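Local atomic coordinates of 5-Carboxyvanillate Decarboxylase (Novosphingobium aromaticivorans, PDB entry 4QRN), a protein that probably catalyses metal-dependent decarboxylation of 5-carboxyvanillate, and here holds manganese together with a nitro-substituted analogue of that substrate. Residues V52-I57 / Y73-S78; S304-T309 / Q324-D329. All blocks are in the same frame, centred on the assembly; numbering follows the deposited sequence.

Contact 1: residues V52-I57 / Y73-S78; sequences VYLRMI and YAQSPS. With 1DF (4-hydroxy-3-methoxy-5-nitrobenzoic acid), chain F.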
loop_
_atom_site.group_PDB
_atom_site.type_symbol
_atom_site.label_atom_id
_atom_site.label_comp_id
_atom_site.label_asym_id
_atom_site.label_seq_id
_atom_site.Cartn_x
_atom_site.Cartn_y
_atom_site.Cartn_z
ATOM N N VAL A 52 -11.418 20.338 20.779
ATOM C CA VAL A 52 -10.232 19.787 21.441
ATOM C C VAL A 52 -9.078 19.660 20.446
ATOM O O VAL A 52 -7.932 19.997 20.791
ATOM C CB VAL A 52 -10.497 18.416 22.101
ATOM C CG1 VAL A 52 -9.190 17.804 22.619
ATOM C CG2 VAL A 52 -11.515 18.574 23.224
ATOM N N TYR A 53 -9.348 19.218 19.218
ATOM C CA TYR A 53 -8.266 19.167 18.243
ATOM C C TYR A 53 -7.658 20.546 18.039
ATOM O O TYR A 53 -6.437 20.703 17.976
ATOM C CB TYR A 53 -8.777 18.660 16.903
ATOM C CG TYR A 53 -9.377 17.259 16.885
ATOM C CD1 TYR A 53 -9.141 16.323 17.907
ATOM C CD2 TYR A 53 -10.184 16.886 15.829
ATOM C CE1 TYR A 53 -9.689 15.048 17.855
ATOM C CE2 TYR A 53 -10.731 15.620 15.755
ATOM C CZ TYR A 53 -10.487 14.716 16.759
ATOM O OH TYR A 53 -11.050 13.463 16.649
ATOM N N LEU A 54 -8.501 21.569 17.919
ATOM C CA LEU A 54 -7.982 22.925 17.738
ATOM C C LEU A 54 -7.147 23.369 18.945
ATOM O O LEU A 54 -6.112 24.015 18.789
ATOM C CB LEU A 54 -9.129 23.905 17.477
ATOM C CG LEU A 54 -9.774 23.776 16.088
ATOM C CD1 LEU A 54 -11.057 24.598 16.005
ATOM C CD2 LEU A 54 -8.822 24.171 14.957
ATOM N N ARG A 55 -7.593 23.017 20.141
ATOM C CA ARG A 55 -6.837 23.332 21.350
ATOM C C ARG A 55 -5.462 22.670 21.321
ATOM O O ARG A 55 -4.456 23.300 21.678
ATOM C CB ARG A 55 -7.632 22.869 22.575
ATOM C CG ARG A 55 -7.023 23.270 23.906
ATOM C CD ARG A 55 -7.750 22.566 25.032
ATOM N NE ARG A 55 -7.298 21.186 25.184
ATOM C CZ ARG A 55 -8.061 20.184 25.602
ATOM N NH1 ARG A 55 -9.354 20.353 25.837
ATOM N NH2 ARG A 55 -7.541 18.976 25.762
ATOM N N MET A 56 -5.409 21.403 20.908
ATOM C CA MET A 56 -4.153 20.663 20.855
ATOM C C MET A 56 -3.229 21.226 19.790
ATOM O O MET A 56 -2.002 21.267 19.970
ATOM C CB MET A 56 -4.440 19.182 20.558
ATOM C CG MET A 56 -5.147 18.500 21.716
ATOM S SD MET A 56 -5.574 16.769 21.384
ATOM C CE MET A 56 -3.973 16.021 21.127
ATOM N N ILE A 57 -3.800 21.683 18.680
ATOM C CA ILE A 57 -2.991 22.327 17.656
ATOM C C ILE A 57 -2.404 23.636 18.207
ATOM O O ILE A 57 -1.203 23.911 18.057
ATOM C CB ILE A 57 -3.793 22.536 16.370
ATOM C CG1 ILE A 57 -4.136 21.166 15.750
ATOM C CG2 ILE A 57 -3.016 23.412 15.378
ATOM C CD1 ILE A 57 -5.190 21.247 14.655
ATOM N N TYR A 73 -9.300 20.457 7.935
ATOM C CA TYR A 73 -10.761 20.466 7.908
ATOM C C TYR A 73 -11.362 21.530 8.800
ATOM O O TYR A 73 -12.411 22.085 8.462
ATOM C CB TYR A 73 -11.368 19.073 8.214
ATOM C CG TYR A 73 -11.168 18.150 7.045
ATOM C CD1 TYR A 73 -11.782 18.418 5.821
ATOM C CD2 TYR A 73 -10.340 17.046 7.137
ATOM C CE1 TYR A 73 -11.542 17.615 4.721
ATOM C CE2 TYR A 73 -10.104 16.244 6.039
ATOM C CZ TYR A 73 -10.697 16.532 4.844
ATOM O OH TYR A 73 -10.444 15.760 3.741
ATOM N N ALA A 74 -10.735 21.830 9.925
ATOM C CA ALA A 74 -11.344 22.778 10.839
ATOM C C ALA A 74 -11.080 24.232 10.454
ATOM O O ALA A 74 -11.804 25.108 10.917
ATOM C CB ALA A 74 -10.865 22.510 12.261
ATOM N N GLN A 75 -10.082 24.500 9.606
ATOM C CA GLN A 75 -9.695 25.887 9.288
ATOM C C GLN A 75 -9.556 26.233 7.797
ATOM O O GLN A 75 -9.481 27.403 7.449
ATOM C CB GLN A 75 -8.388 26.232 9.991
ATOM C CG GLN A 75 -8.422 25.943 11.483
ATOM C CD GLN A 75 -7.114 26.271 12.167
ATOM O OE1 GLN A 75 -7.084 27.016 13.144
ATOM N NE2 GLN A 75 -6.021 25.710 11.662
ATOM N N SER A 76 -9.494 25.253 6.901
ATOM C CA SER A 76 -9.338 25.585 5.492
ATOM C C SER A 76 -10.553 26.341 4.982
ATOM O O SER A 76 -11.680 25.952 5.279
ATOM C CB SER A 76 -9.195 24.308 4.660
ATOM O OG SER A 76 -9.336 24.590 3.264
ATOM N N PRO A 77 -10.331 27.371 4.146
ATOM C CA PRO A 77 -11.454 28.071 3.497
ATOM C C PRO A 77 -11.918 27.377 2.219
ATOM O O PRO A 77 -12.802 27.896 1.537
ATOM C CB PRO A 77 -10.850 29.435 3.143
ATOM C CG PRO A 77 -9.416 29.090 2.825
ATOM C CD PRO A 77 -9.033 27.997 3.822
ATOM N N SER A 78 -11.308 26.246 1.874
ATOM C CA SER A 78 -11.697 25.551 0.664
ATOM C C SER A 78 -13.155 25.146 0.688
ATOM O O SER A 78 -13.735 24.795 1.733
ATOM C CB SER A 78 -10.812 24.334 0.421
ATOM O OG SER A 78 -11.039 23.304 1.385
HETATM C C1 1DF F . -10.870 11.614 4.707
HETATM C CO1 1DF F . -11.223 10.418 4.148
HETATM C CO2 1DF F . -10.992 11.784 6.104
HETATM C CM1 1DF F . -11.795 9.446 5.035
HETATM C CM2 1DF F . -11.676 10.874 6.884
HETATM O OM 1DF F . -11.865 11.014 8.230
HETATM C CZ 1DF F . -12.213 9.718 6.335
HETATM C CC 1DF F . -10.289 12.717 3.903
HETATM C CV 1DF F . -11.111 12.030 8.892
HETATM O O1 1DF F . -10.636 12.804 2.653
HETATM O O2 1DF F . -9.522 13.514 4.455
HETATM O O3 1DF F . -13.003 8.928 7.001
HETATM N N 1DF F . -11.705 8.030 4.538
HETATM O O11 1DF F . -12.016 7.091 5.216
HETATM O O22 1DF F . -11.131 7.845 3.429
#
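Leu54 and Ala74 meet where two consecutive helices of this amidohydrolase-family protein, whose fold is built round a (beta/alpha) barrel, come together near the surface: 47-59 and 64-75. The apolar contact is small. Methyl CD2 of Leu54 lies 3.8 Å from CB of Ala74, and the short alanine side chain suits a place where the backbones approach to 7.7 Å between the CA atoms of Leu54 and Ala74. Gln75 adds its extended chain, which runs past Leu54 in the opposite direction: its CG sits 3.9 Å from Leu54 CD2, so a residue with an aliphatic stem and a polar end fits this exposed edge. With CG set anti to its own carbonyl carbon (chi1 -72°), Leu54 carries CD2 to both partners.

Polar interactions begin one residue earlier on helix 64-75, at Tyr73, whose side chain serves the ligand pocket instead of the helix pair. Its OH donates a short hydrogen bond of 2.5 Å to carboxylate oxygen O2 of the bound 4-hydroxy-3-methoxy-5-nitrobenzoic acid; O2 lies at the edge of the Tyr73 ring, near its plane. The same OH is hydrogen-bonded to Arg80, and the ring meets that of Tyr339 edge-to-face. Arg80 of this chain and Arg274 of the second subunit are also hydrogen-bonded to the ligand, so the pocket draws on both chains. A phenylalanine in place of Tyr73 would probably leave O2 without this hydroxyl partner and Arg80 NH1 without its hydrogen bond.

Beyond Tyr73 the chain leaves the helix at Ser76 and turns into helix 79-89, which carries Arg80. Serine suits the N-cap because its short hydroxyl reaches forward to the new helix: Ser78 OG bonds to Ala81 N, and also lies 2.8 Å from Ser76 OG in a hydrogen bond.

Contact 2: residues S304-T309 / Q324-D329; sequences SNVLVT and QVMGED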
loop_
_atom_site.group_PDB
_atom_site.type_symbol
_atom_site.label_atom_id
_atom_site.label_comp_id
_atom_site.label_asym_id
_atom_site.label_seq_id
_atom_site.Cartn_x
_atom_site.Cartn_y
_atom_site.Cartn_z
ATOM N N SER A 304 -12.034 -15.893 6.264
ATOM C CA SER A 304 -12.817 -16.271 7.450
ATOM C C SER A 304 -12.996 -15.175 8.491
ATOM O O SER A 304 -13.940 -15.271 9.283
ATOM C CB SER A 304 -12.209 -17.479 8.127
ATOM O OG SER A 304 -10.892 -17.230 8.530
ATOM N N ASN A 305 -12.116 -14.180 8.520
ATOM C CA ASN A 305 -12.107 -13.210 9.621
ATOM C C ASN A 305 -12.028 -11.756 9.211
ATOM O O ASN A 305 -12.192 -10.903 10.075
ATOM C CB ASN A 305 -10.952 -13.489 10.585
ATOM C CG ASN A 305 -11.088 -14.815 11.279
ATOM O OD1 ASN A 305 -10.559 -15.841 10.822
ATOM N ND2 ASN A 305 -11.802 -14.818 12.389
ATOM N N VAL A 306 -11.793 -11.446 7.942
ATOM C CA VAL A 306 -11.702 -10.062 7.493
ATOM C C VAL A 306 -12.841 -9.762 6.537
ATOM O O VAL A 306 -13.258 -10.613 5.758
ATOM C CB VAL A 306 -10.332 -9.788 6.841
ATOM C CG1 VAL A 306 -10.227 -8.339 6.351
ATOM C CG2 VAL A 306 -9.213 -10.107 7.842
ATOM N N LEU A 307 -13.368 -8.552 6.628
ATOM C CA LEU A 307 -14.470 -8.079 5.801
ATOM C C LEU A 307 -14.040 -6.731 5.222
ATOM O O LEU A 307 -13.314 -5.980 5.881
ATOM C CB LEU A 307 -15.712 -7.891 6.669
ATOM C CG LEU A 307 -16.243 -9.184 7.310
ATOM C CD1 LEU A 307 -17.226 -8.850 8.416
ATOM C CD2 LEU A 307 -16.887 -10.125 6.258
ATOM N N VAL A 308 -14.470 -6.443 3.999
ATOM C CA VAL A 308 -14.003 -5.250 3.308
ATOM C C VAL A 308 -15.160 -4.440 2.786
ATOM O O VAL A 308 -16.183 -4.985 2.340
ATOM C CB VAL A 308 -13.083 -5.667 2.131
ATOM C CG1 VAL A 308 -12.881 -4.555 1.111
ATOM C CG2 VAL A 308 -11.769 -6.173 2.672
ATOM N N THR A 309 -15.002 -3.124 2.830
ATOM C CA THR A 309 -15.926 -2.228 2.143
ATOM C C THR A 309 -15.183 -1.514 1.013
ATOM O O THR A 309 -13.961 -1.436 1.003
ATOM C CB THR A 309 -16.589 -1.193 3.069
ATOM O OG1 THR A 309 -15.707 -0.064 3.234
ATOM C CG2 THR A 309 -16.976 -1.793 4.418
ATOM N N GLN A 324 -13.454 -11.552 -5.823
ATOM C CA GLN A 324 -12.858 -12.828 -6.174
ATOM C C GLN A 324 -11.916 -13.328 -5.068
ATOM O O GLN A 324 -11.932 -14.520 -4.736
ATOM C CB GLN A 324 -12.138 -12.709 -7.510
ATOM C CG GLN A 324 -11.608 -14.051 -8.035
ATOM C CD GLN A 324 -10.614 -13.913 -9.175
ATOM O OE1 GLN A 324 -10.755 -13.050 -10.041
ATOM N NE2 GLN A 324 -9.600 -14.776 -9.180
ATOM N N VAL A 325 -11.094 -12.447 -4.505
ATOM C CA VAL A 325 -10.115 -12.866 -3.495
ATOM C C VAL A 325 -10.784 -13.233 -2.169
ATOM O O VAL A 325 -10.450 -14.236 -1.544
ATOM C CB VAL A 325 -9.096 -11.719 -3.244
ATOM C CG1 VAL A 325 -8.215 -12.022 -2.026
ATOM C CG2 VAL A 325 -8.238 -11.503 -4.483
ATOM N N MET A 326 -11.721 -12.395 -1.738
ATOM C CA MET A 326 -12.322 -12.521 -0.403
ATOM C C MET A 326 -13.558 -13.413 -0.419
ATOM O O MET A 326 -13.937 -13.939 0.628
ATOM C CB MET A 326 -12.830 -11.160 0.108
ATOM C CG MET A 326 -11.943 -9.963 0.063
ATOM S SD MET A 326 -10.921 -9.752 1.465
ATOM C CE MET A 326 -12.001 -9.955 2.879
ATOM N N GLY A 327 -14.227 -13.493 -1.571
ATOM C CA GLY A 327 -15.582 -14.015 -1.664
ATOM C C GLY A 327 -16.590 -12.876 -1.755
ATOM O O GLY A 327 -16.500 -11.873 -1.029
ATOM N N GLU A 328 -17.591 -13.046 -2.615
ATOM C CA GLU A 328 -18.574 -11.982 -2.800
ATOM C C GLU A 328 -19.435 -11.719 -1.567
ATOM O O GLU A 328 -20.050 -10.660 -1.491
ATOM C CB GLU A 328 -19.453 -12.251 -4.003
ATOM C CG GLU A 328 -20.370 -13.412 -3.812
ATOM C CD GLU A 328 -21.361 -13.571 -4.946
ATOM O OE1 GLU A 328 -21.139 -12.989 -6.028
ATOM O OE2 GLU A 328 -22.376 -14.272 -4.765
ATOM N N ASP A 329 -19.461 -12.632 -0.603
ATOM C CA ASP A 329 -20.193 -12.397 0.632
ATOM C C ASP A 329 -19.452 -11.482 1.594
ATOM O O ASP A 329 -20.016 -11.143 2.632
ATOM C CB ASP A 329 -20.456 -13.712 1.394
ATOM C CG ASP A 329 -21.408 -14.644 0.713
ATOM O OD1 ASP A 329 -22.002 -14.285 -0.314
ATOM O OD2 ASP A 329 -21.579 -15.757 1.264
#
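Strand 306-309 and the C-terminal end of helix 316-326 approach most closely in backbone terms at Leu307 and Met326, whose CA atoms are 7.9 Å apart, and Gly327 then leaves the helix with phi 101°, a backbone shape in which a CB would press on the carbonyl O of Met326, so glycine suits the place. Met326 bridges the gap almost alone. Its chain is bent at chi2 (-88°) and chi3 (-48°), which brings methyl CE down onto the strand, 3.2 Å from the carbonyl O of Val306. CE also meets Val308 CG2 at 3.8 Å, and SD lies 3.9 Å from that same methyl as the two side chains cross at about a right angle. The side chain of Val306 touches more lightly, with CG1 4.2 Å from Met326 CE. A flexible, unbranched methionine can follow this uneven surface of methyls and main chain, while the beta-branched valines suit an extended strand. These elements belong to the beta-alpha-beta unit formed by strand 306-309, helix 316-326 and strand 331-332. Within the parallel sheet, Leu307 bonds through its backbone to Ile259 and Val261, and Val308 to Arg330 and Met332; helix 356-370 packs against Leu307 through Trp370.

Contact 1 is a surface contact and contact 2 a buried one, and they lie on opposite sides of the chain's centre, with their own centres 36 Å apart. They use different elements: contact 1 joins two neighbouring helices, whereas contact 2 sets a helix end against a strand of the five-stranded parallel sheet. Neither has a hydrogen bond between its segments. At contact 1 the apolar touch shades into an exposed amide, and the polar bonds lead away from the helix pair, to the ligand in the pocket and to the start of the next helix. Contact 2 relies on one methionine packed against valine methyls and main chain, with sheet hydrogen bonds holding the strand from its flanks.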